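Local coordinates for mitochondrial RNA-binding protein 2 (Trypanosoma brucei, PDB 2GIA) that pairs with MRP1 in a heterotetramer that binds guide RNA and is thought to act as a matchmaker between RNAs in mitochondrial RNA editing, at residues D[68-73]-D[94-99]; D[122-127]-D[140-145]. One frame throughout, in Å; residues are numbered along the deposited sequence.

Contact 1: D[68-73]-D[94-99]; sequences DTFVVL and SVMLPA
Thr69 reaches Ala99 through water 1, at the end of an antiparallel beta hairpin formed by strands 70-78 and 89-97 in one four-stranded sheet of the Whirly-like MRP fold. The water donates to Thr69 OG1 and accepts from Ala99 N, while Thr69 O also lies 3.7 Å from Ala99 CB. Phe70 comes next. Its ring puts CD1 3.8 Å from Pro98 CA and has Leu97 O at its edge. Water 1 stands over the ring centre on one face; Met96 occupies the opposite one. The methionine chain bends at its last torsion (chi3 -50°), bringing CE over the ring and making a Met-aromatic contact in which SD is 5.0 Å from the ring centroid, 16° off the normal. Val71 and Leu97 form a hydrogen-bonded pair, with Leu97 N to Val71 O at 2.8 Å. On the face they share with Leu73 and Val95, Leu97 CD1 touches Val71 CG1, and this face turns toward helix 170-187, where Val71 meets Leu180. Val72, opposite Met96 in a non-hydrogen-bonded pair, points to the other face and sets CG1 3.5 Å from Ser94 OG, a hydroxyl bonded to Asp74. Leu73 closes the ladder against Val95: its N gives a nearly straight bond to Val95 O (171° at the hydrogen), and its CD1 lies 4.0 Å from Leu97 CD1.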
loop_
_atom_site.group_PDB
_atom_site.type_symbol
_atom_site.label_atom_id
_atom_site.label_comp_id
_atom_site.label_asym_id
_atom_site.label_seq_id
_atom_site.Cartn_x
_atom_site.Cartn_y
_atom_site.Cartn_z
ATOM N N ASP D 68 -18.332 -1.490 11.390
ATOM C CA ASP D 68 -18.162 -1.209 12.825
ATOM C C ASP D 68 -16.988 -1.912 13.482
ATOM O O ASP D 68 -17.168 -2.510 14.550
ATOM C CB ASP D 68 -19.418 -1.616 13.603
ATOM C CG ASP D 68 -20.642 -0.856 13.174
ATOM O OD1 ASP D 68 -20.572 0.393 13.107
ATOM O OD2 ASP D 68 -21.677 -1.506 12.912
ATOM N N THR D 69 -15.809 -1.845 12.863
ATOM C CA THR D 69 -14.582 -2.485 13.369
ATOM C C THR D 69 -14.550 -4.024 13.289
ATOM O O THR D 69 -13.577 -4.673 13.730
ATOM C CB THR D 69 -14.231 -2.060 14.839
ATOM O OG1 THR D 69 -14.929 -2.890 15.782
ATOM C CG2 THR D 69 -14.587 -0.581 15.074
ATOM N N PHE D 70 -15.598 -4.622 12.740
ATOM C CA PHE D 70 -15.606 -6.074 12.590
ATOM C C PHE D 70 -15.426 -6.479 11.130
ATOM O O PHE D 70 -15.900 -5.782 10.236
ATOM C CB PHE D 70 -16.972 -6.668 12.980
ATOM C CG PHE D 70 -17.324 -6.515 14.429
ATOM C CD1 PHE D 70 -17.035 -7.528 15.332
ATOM C CD2 PHE D 70 -17.961 -5.361 14.881
ATOM C CE1 PHE D 70 -17.379 -7.405 16.686
ATOM C CE2 PHE D 70 -18.311 -5.214 16.241
ATOM C CZ PHE D 70 -18.018 -6.239 17.138
ATOM N N VAL D 71 -14.804 -7.634 10.907
ATOM C CA VAL D 71 -14.766 -8.204 9.581
ATOM C C VAL D 71 -15.957 -9.177 9.680
ATOM O O VAL D 71 -16.023 -10.012 10.587
ATOM C CB VAL D 71 -13.487 -9.009 9.283
ATOM C CG1 VAL D 71 -13.679 -9.875 7.989
ATOM C CG2 VAL D 71 -12.324 -8.025 9.030
ATOM N N VAL D 72 -16.902 -9.047 8.766
ATOM C CA VAL D 72 -18.066 -9.915 8.751
ATOM C C VAL D 72 -18.042 -10.899 7.577
ATOM O O VAL D 72 -17.794 -10.522 6.421
ATOM C CB VAL D 72 -19.337 -9.061 8.660
ATOM C CG1 VAL D 72 -20.579 -9.936 8.913
ATOM C CG2 VAL D 72 -19.248 -7.914 9.647
ATOM N N LEU D 73 -18.304 -12.164 7.858
ATOM C CA LEU D 73 -18.347 -13.148 6.798
ATOM C C LEU D 73 -19.835 -13.520 6.631
ATOM O O LEU D 73 -20.436 -14.087 7.545
ATOM C CB LEU D 73 -17.530 -14.386 7.186
ATOM C CG LEU D 73 -16.138 -14.123 7.784
ATOM C CD1 LEU D 73 -15.403 -15.410 8.105
ATOM C CD2 LEU D 73 -15.335 -13.301 6.751
ATOM N N SER D 94 -24.136 -15.622 9.278
ATOM C CA SER D 94 -23.225 -14.485 9.317
ATOM C C SER D 94 -22.315 -14.579 10.552
ATOM O O SER D 94 -22.787 -14.712 11.690
ATOM C CB SER D 94 -24.069 -13.209 9.301
ATOM O OG SER D 94 -23.341 -12.030 9.576
ATOM N N VAL D 95 -21.002 -14.565 10.312
ATOM C CA VAL D 95 -19.988 -14.654 11.373
ATOM C C VAL D 95 -19.316 -13.289 11.543
ATOM O O VAL D 95 -18.837 -12.682 10.567
ATOM C CB VAL D 95 -18.887 -15.661 10.999
ATOM C CG1 VAL D 95 -17.798 -15.684 12.088
ATOM C CG2 VAL D 95 -19.479 -17.033 10.777
ATOM N N MET D 96 -19.257 -12.794 12.766
ATOM C CA MET D 96 -18.622 -11.510 12.956
ATOM C C MET D 96 -17.335 -11.723 13.687
ATOM O O MET D 96 -17.322 -12.250 14.788
ATOM C CB MET D 96 -19.524 -10.575 13.725
ATOM C CG MET D 96 -20.842 -10.337 13.036
ATOM S SD MET D 96 -21.523 -8.767 13.605
ATOM C CE MET D 96 -21.400 -8.936 15.415
ATOM N N LEU D 97 -16.243 -11.316 13.053
ATOM C CA LEU D 97 -14.919 -11.468 13.614
ATOM C C LEU D 97 -14.442 -10.139 14.179
ATOM O O LEU D 97 -14.324 -9.148 13.457
ATOM C CB LEU D 97 -13.924 -11.897 12.531
ATOM C CG LEU D 97 -14.218 -13.086 11.605
ATOM C CD1 LEU D 97 -13.165 -13.115 10.500
ATOM C CD2 LEU D 97 -14.197 -14.384 12.390
ATOM N N PRO D 98 -14.134 -10.107 15.479
ATOM C CA PRO D 98 -13.649 -8.909 16.169
ATOM C C PRO D 98 -12.288 -8.549 15.565
ATOM O O PRO D 98 -11.588 -9.416 15.014
ATOM C CB PRO D 98 -13.480 -9.371 17.616
ATOM C CG PRO D 98 -14.355 -10.567 17.719
ATOM C CD PRO D 98 -14.215 -11.253 16.396
ATOM N N ALA D 99 -11.906 -7.295 15.733
ATOM C CA ALA D 99 -10.671 -6.764 15.199
ATOM C C ALA D 99 -9.425 -7.556 15.531
ATOM O O ALA D 99 -8.491 -7.590 14.739
ATOM C CB ALA D 99 -10.497 -5.323 15.638
HETATM O O HOH W 1 -13.880 -5.239 16.873
#

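Contact 2: D[122-127]-D[140-145]; sequences YTNATF and KCTSTR
Thr142 holds OG1 between its backbone N and carbonyl carbon (chi1 48°), and Asn124 sends CG anti to its own N (chi1 167°); as cross-strand neighbours the two side chains run side by side on one face of an antiparallel beta hairpin, strands 123-129 and 137-145, within the second four-stranded sheet of this Whirly-like fold. The threonine torsion lets OG1 donate to Asn124 O at 3.1 Å, in the carbonyl plane and on a lone pair. Thr142 N reaches the same oxygen from above that plane, 37° out of it, so two donors from one residue grip a single acceptor. The return bond, Asn124 N to Thr142 O, is longer at 3.2 Å. Farther along, Thr126 and Lys140 form the other hydrogen-bonded pair, joined by backbone bonds in both directions; Thr126 OG1 is 3.7 Å from CD of the extended lysine chain. Ala125 and Cys141 point to the opposite face, and the strands draw closest here, Ala125 CA to Cys141 CA being 4.0 Å, which brings Ala125 CB to 3.6 Å from Cys141 CB. Cys141 packs on Trp164 of strand 160-168, whose NE1 also bonds Ser143 OG. At the Tyr122 end, Thr144 N bonds Tyr122 O at 2.8 Å. Beyond that bond, Thr144 O lies at the edge of the tyrosine ring, in its plane, 3.0 Å from Tyr122 CD1.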
loop_
_atom_site.group_PDB
_atom_site.type_symbol
_atom_site.label_atom_id
_atom_site.label_comp_id
_atom_site.label_asym_id
_atom_site.label_seq_id
_atom_site.Cartn_x
_atom_site.Cartn_y
_atom_site.Cartn_z
ATOM N N TYR D 122 -21.581 -19.736 18.778
ATOM C CA TYR D 122 -22.335 -19.813 17.540
ATOM C C TYR D 122 -21.417 -20.269 16.411
ATOM O O TYR D 122 -21.878 -20.810 15.405
ATOM C CB TYR D 122 -22.957 -18.447 17.205
ATOM C CG TYR D 122 -24.065 -18.046 18.161
ATOM C CD1 TYR D 122 -25.181 -18.869 18.341
ATOM C CD2 TYR D 122 -23.979 -16.873 18.918
ATOM C CE1 TYR D 122 -26.186 -18.539 19.256
ATOM C CE2 TYR D 122 -24.979 -16.529 19.841
ATOM C CZ TYR D 122 -26.081 -17.370 20.006
ATOM O OH TYR D 122 -27.073 -17.063 20.925
ATOM N N THR D 123 -20.111 -20.081 16.586
ATOM C CA THR D 123 -19.174 -20.469 15.536
ATOM C C THR D 123 -17.902 -21.172 15.978
ATOM O O THR D 123 -17.288 -20.818 16.980
ATOM C CB THR D 123 -18.747 -19.246 14.694
ATOM O OG1 THR D 123 -18.016 -18.329 15.514
ATOM C CG2 THR D 123 -19.949 -18.541 14.150
ATOM N N ASN D 124 -17.521 -22.183 15.212
ATOM C CA ASN D 124 -16.294 -22.924 15.447
ATOM C C ASN D 124 -15.661 -23.061 14.048
ATOM O O ASN D 124 -16.028 -23.937 13.266
ATOM C CB ASN D 124 -16.615 -24.290 16.082
ATOM C CG ASN D 124 -15.437 -25.246 16.060
ATOM O OD1 ASN D 124 -14.278 -24.826 15.983
ATOM N ND2 ASN D 124 -15.727 -26.549 16.140
ATOM N N ALA D 125 -14.708 -22.190 13.730
ATOM C CA ALA D 125 -14.087 -22.238 12.395
ATOM C C ALA D 125 -12.571 -22.192 12.387
ATOM O O ALA D 125 -11.950 -21.730 13.358
ATOM C CB ALA D 125 -14.624 -21.086 11.543
ATOM N N THR D 126 -11.988 -22.688 11.288
ATOM C CA THR D 126 -10.536 -22.659 11.067
ATOM C C THR D 126 -10.255 -22.093 9.666
ATOM O O THR D 126 -11.092 -22.222 8.745
ATOM C CB THR D 126 -9.845 -24.084 11.128
ATOM O OG1 THR D 126 -10.211 -24.856 9.978
ATOM C CG2 THR D 126 -10.226 -24.806 12.424
ATOM N N PHE D 127 -9.079 -21.477 9.506
ATOM C CA PHE D 127 -8.661 -20.930 8.219
ATOM C C PHE D 127 -7.234 -21.438 8.108
ATOM O O PHE D 127 -6.397 -21.117 8.930
ATOM C CB PHE D 127 -8.693 -19.375 8.232
ATOM C CG PHE D 127 -8.356 -18.760 6.909
ATOM C CD1 PHE D 127 -9.310 -18.721 5.888
ATOM C CD2 PHE D 127 -7.080 -18.256 6.663
ATOM C CE1 PHE D 127 -9.009 -18.187 4.617
ATOM C CE2 PHE D 127 -6.760 -17.726 5.414
ATOM C CZ PHE D 127 -7.732 -17.689 4.380
ATOM N N LYS D 140 -13.230 -23.342 6.885
ATOM C CA LYS D 140 -14.114 -24.469 7.289
ATOM C C LYS D 140 -14.792 -24.010 8.567
ATOM O O LYS D 140 -14.117 -23.598 9.517
ATOM C CB LYS D 140 -13.315 -25.727 7.632
ATOM C CG LYS D 140 -12.313 -26.180 6.597
ATOM C CD LYS D 140 -11.302 -27.134 7.244
ATOM C CE LYS D 140 -10.149 -27.525 6.319
ATOM N NZ LYS D 140 -9.191 -28.387 7.081
ATOM N N CYS D 141 -16.115 -24.108 8.615
ATOM C CA CYS D 141 -16.833 -23.636 9.775
ATOM C C CYS D 141 -18.038 -24.505 10.113
ATOM O O CYS D 141 -18.691 -25.055 9.227
ATOM C CB CYS D 141 -17.317 -22.211 9.498
ATOM S SG CYS D 141 -18.206 -21.395 10.867
ATOM N N THR D 142 -18.318 -24.627 11.401
ATOM C CA THR D 142 -19.495 -25.361 11.846
ATOM C C THR D 142 -20.245 -24.323 12.651
ATOM O O THR D 142 -19.777 -23.916 13.703
ATOM C CB THR D 142 -19.139 -26.538 12.771
ATOM O OG1 THR D 142 -18.222 -26.100 13.776
ATOM C CG2 THR D 142 -18.521 -27.646 11.995
ATOM N N SER D 143 -21.375 -23.853 12.142
ATOM C CA SER D 143 -22.166 -22.855 12.871
ATOM C C SER D 143 -23.255 -23.531 13.708
ATOM O O SER D 143 -23.669 -24.660 13.408
ATOM C CB SER D 143 -22.846 -21.873 11.904
ATOM O OG SER D 143 -21.893 -21.099 11.187
ATOM N N THR D 144 -23.698 -22.837 14.754
ATOM C CA THR D 144 -24.758 -23.341 15.627
ATOM C C THR D 144 -25.646 -22.195 16.095
ATOM O O THR D 144 -25.188 -21.058 16.251
ATOM C CB THR D 144 -24.208 -24.068 16.876
ATOM O OG1 THR D 144 -23.397 -23.169 17.640
ATOM C CG2 THR D 144 -23.386 -25.291 16.468
ATOM N N ARG D 145 -26.921 -22.507 16.305
ATOM C CA ARG D 145 -27.908 -21.527 16.746
ATOM C C ARG D 145 -28.986 -22.244 17.554
ATOM O O ARG D 145 -29.111 -23.471 17.481
ATOM C CB ARG D 145 -28.564 -20.864 15.534
ATOM C CG ARG D 145 -29.124 -21.878 14.551
ATOM C CD ARG D 145 -29.716 -21.230 13.311
ATOM N NE ARG D 145 -30.941 -20.494 13.600
ATOM C CZ ARG D 145 -31.691 -19.908 12.671
ATOM N NH1 ARG D 145 -31.324 -19.981 11.390
ATOM N NH2 ARG D 145 -32.802 -19.252 13.017
#

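Contact 1 and contact 2 are hairpin pairings from the two separate four-stranded sheets of the fold, with centres about 14 Å apart. They follow one another in series along the chain and meet directly where Val95 CG2 packs against Thr123 CG2 at 3.7 Å. Ser143, on the same face as Thr123, likewise touches Val93 of strand 89-97, so this outer strand of the first sheet leans on the second. Helix 101-109 continues the chain beyond 94-99 and packs on Phe127. The face of contact 2 carrying Asn124 and Thr142 has a bound acetic acid, probably from the crystallisation liquor, about 3 Å from the Asn124 side chain.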